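Local structure of fructose 1-phosphate kinase (Staphylococcus aureus, 2JG5) at residues G57-F62 against S78-V83. The protein probably phosphorylates fructose 1-phosphate to fructose 1,6-bisphosphate with ATP, as a sugar kinase of the pfkB family. Numbering follows the deposited sequence.
Sequences GFAGGF and SNFIEV
F80 brings its ring edge against the backbone of G57, CD2 lying 3.4 Å from G57 C. With CG beside its own backbone N (chi1 -72°), the ring is turned edge-on to the glycine, G57 CA in its plane, while F80 CB packs 3.8 Å from A59 CB; I67 and L71 of helix 61-73 touch the same side chain. I81 pairs with F58 in parallel register: I81 N points its hydrogen almost straight at G57 O (2.8 Å, 169° at the hydrogen), and I81 O receives A59 N at 3.0 Å, from above the carbonyl plane. I81 CB also touches F58 CD2, the two side chains pointing the same way on one face of the sheet. Exposed E82 sits on the other face with A59, and its CA-H points at A59 O. V83 N donates to that same A59 O (2.8 Å), while the V83 side chain crosses that of F58 at about a right angle, CG1 meeting F58 CD2 at 3.7 Å. F113 and L116 of helix 110-120 pack on F58 too. Strand 58-59 is thus joined to strand 77-82, closing the beta-alpha-beta unit around helix 61-73 at one margin of the parallel sheet. Three backbone hydrogen bonds set the register; side chains add only apolar contact.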
loop_
_atom_site.group_PDB
_atom_site.type_symbol
_atom_site.label_atom_id
_atom_site.label_comp_id
_atom_site.label_asym_id
_atom_site.label_seq_id
_atom_site.Cartn_x
_atom_site.Cartn_y
_atom_site.Cartn_z
ATOM N N GLY A 57 8.005 -3.104 19.097
ATOM C CA GLY A 57 7.648 -1.855 18.432
ATOM C C GLY A 57 6.169 -1.781 18.127
ATOM O O GLY A 57 5.378 -2.474 18.754
ATOM N N PHE A 58 5.784 -0.972 17.143
ATOM C CA PHE A 58 4.357 -0.719 16.921
ATOM C C PHE A 58 3.823 -1.218 15.596
ATOM O O PHE A 58 4.373 -0.903 14.543
ATOM C CB PHE A 58 4.046 0.773 17.106
ATOM C CG PHE A 58 4.552 1.324 18.412
ATOM C CD1 PHE A 58 5.741 2.037 18.462
ATOM C CD2 PHE A 58 3.855 1.088 19.599
ATOM C CE1 PHE A 58 6.221 2.513 19.671
ATOM C CE2 PHE A 58 4.328 1.565 20.801
ATOM C CZ PHE A 58 5.503 2.277 20.844
ATOM N N ALA A 59 2.739 -1.999 15.652
ATOM C CA ALA A 59 2.037 -2.402 14.429
ATOM C C ALA A 59 0.520 -2.233 14.534
ATOM O O ALA A 59 -0.064 -2.368 15.610
ATOM C CB ALA A 59 2.404 -3.814 14.023
ATOM N N GLY A 60 -0.106 -1.933 13.400
ATOM C CA GLY A 60 -1.535 -1.697 13.353
ATOM C C GLY A 60 -2.112 -1.923 11.973
ATOM O O GLY A 60 -1.412 -1.808 10.963
ATOM N N GLY A 61 -3.404 -2.238 11.954
ATOM C CA GLY A 61 -4.135 -2.518 10.739
ATOM C C GLY A 61 -3.607 -3.733 10.011
ATOM O O GLY A 61 -2.928 -4.593 10.591
ATOM N N PHE A 62 -3.914 -3.795 8.724
ATOM C CA PHE A 62 -3.476 -4.903 7.903
ATOM C C PHE A 62 -2.031 -4.737 7.407
ATOM O O PHE A 62 -1.313 -5.727 7.260
ATOM C CB PHE A 62 -4.482 -5.160 6.790
ATOM C CG PHE A 62 -5.817 -5.670 7.297
ATOM C CD1 PHE A 62 -5.953 -6.987 7.762
ATOM C CD2 PHE A 62 -6.938 -4.842 7.308
ATOM C CE1 PHE A 62 -7.185 -7.467 8.227
ATOM C CE2 PHE A 62 -8.167 -5.314 7.772
ATOM C CZ PHE A 62 -8.288 -6.632 8.233
ATOM N N SER A 78 7.947 -11.891 16.866
ATOM C CA SER A 78 7.588 -10.505 17.091
ATOM C C SER A 78 6.536 -10.385 18.190
ATOM O O SER A 78 5.744 -11.299 18.431
ATOM C CB SER A 78 7.103 -9.838 15.797
ATOM O OG SER A 78 5.805 -10.285 15.426
ATOM N N ASN A 79 6.542 -9.247 18.869
ATOM C CA ASN A 79 5.594 -9.015 19.935
ATOM C C ASN A 79 5.278 -7.534 19.909
ATOM O O ASN A 79 5.498 -6.807 20.881
ATOM C CB ASN A 79 6.175 -9.486 21.271
ATOM C CG ASN A 79 5.109 -9.771 22.323
ATOM O OD1 ASN A 79 3.906 -9.734 22.058
ATOM N ND2 ASN A 79 5.561 -10.059 23.536
ATOM N N PHE A 80 4.793 -7.105 18.740
ATOM C CA PHE A 80 4.419 -5.723 18.465
ATOM C C PHE A 80 3.216 -5.269 19.275
ATOM O O PHE A 80 2.306 -6.054 19.551
ATOM C CB PHE A 80 4.106 -5.537 16.974
ATOM C CG PHE A 80 5.315 -5.580 16.082
ATOM C CD1 PHE A 80 5.455 -6.587 15.133
ATOM C CD2 PHE A 80 6.302 -4.605 16.176
ATOM C CE1 PHE A 80 6.573 -6.625 14.285
ATOM C CE2 PHE A 80 7.425 -4.633 15.349
ATOM C CZ PHE A 80 7.561 -5.645 14.398
ATOM N N ILE A 81 3.230 -3.994 19.648
ATOM C CA ILE A 81 2.115 -3.359 20.335
ATOM C C ILE A 81 1.117 -2.915 19.281
ATOM O O ILE A 81 1.455 -2.089 18.406
ATOM C CB ILE A 81 2.562 -2.102 21.148
ATOM C CG1 ILE A 81 3.700 -2.433 22.125
ATOM C CG2 ILE A 81 1.359 -1.425 21.822
ATOM C CD1 ILE A 81 3.337 -3.447 23.225
ATOM N N GLU A 82 -0.105 -3.449 19.366
ATOM C CA GLU A 82 -1.168 -3.103 18.418
ATOM C C GLU A 82 -1.550 -1.646 18.606
ATOM O O GLU A 82 -1.957 -1.225 19.701
ATOM C CB GLU A 82 -2.396 -4.017 18.588
ATOM C CG GLU A 82 -3.458 -3.911 17.458
ATOM C CD GLU A 82 -4.809 -4.502 17.847
ATOM O OE1 GLU A 82 -5.104 -5.645 17.433
ATOM O OE2 GLU A 82 -5.580 -3.835 18.576
ATOM N N VAL A 83 -1.385 -0.871 17.544
ATOM C CA VAL A 83 -1.858 0.510 17.522
ATOM C C VAL A 83 -3.114 0.618 16.633
ATOM O O VAL A 83 -3.406 -0.289 15.851
ATOM C CB VAL A 83 -0.731 1.516 17.127
ATOM C CG1 VAL A 83 0.447 1.383 18.088
ATOM C CG2 VAL A 83 -0.248 1.276 15.716
HETATM O O HOH W 1 6.452 -4.476 21.163
HETATM O O HOH W 2 -5.810 -1.543 13.684
#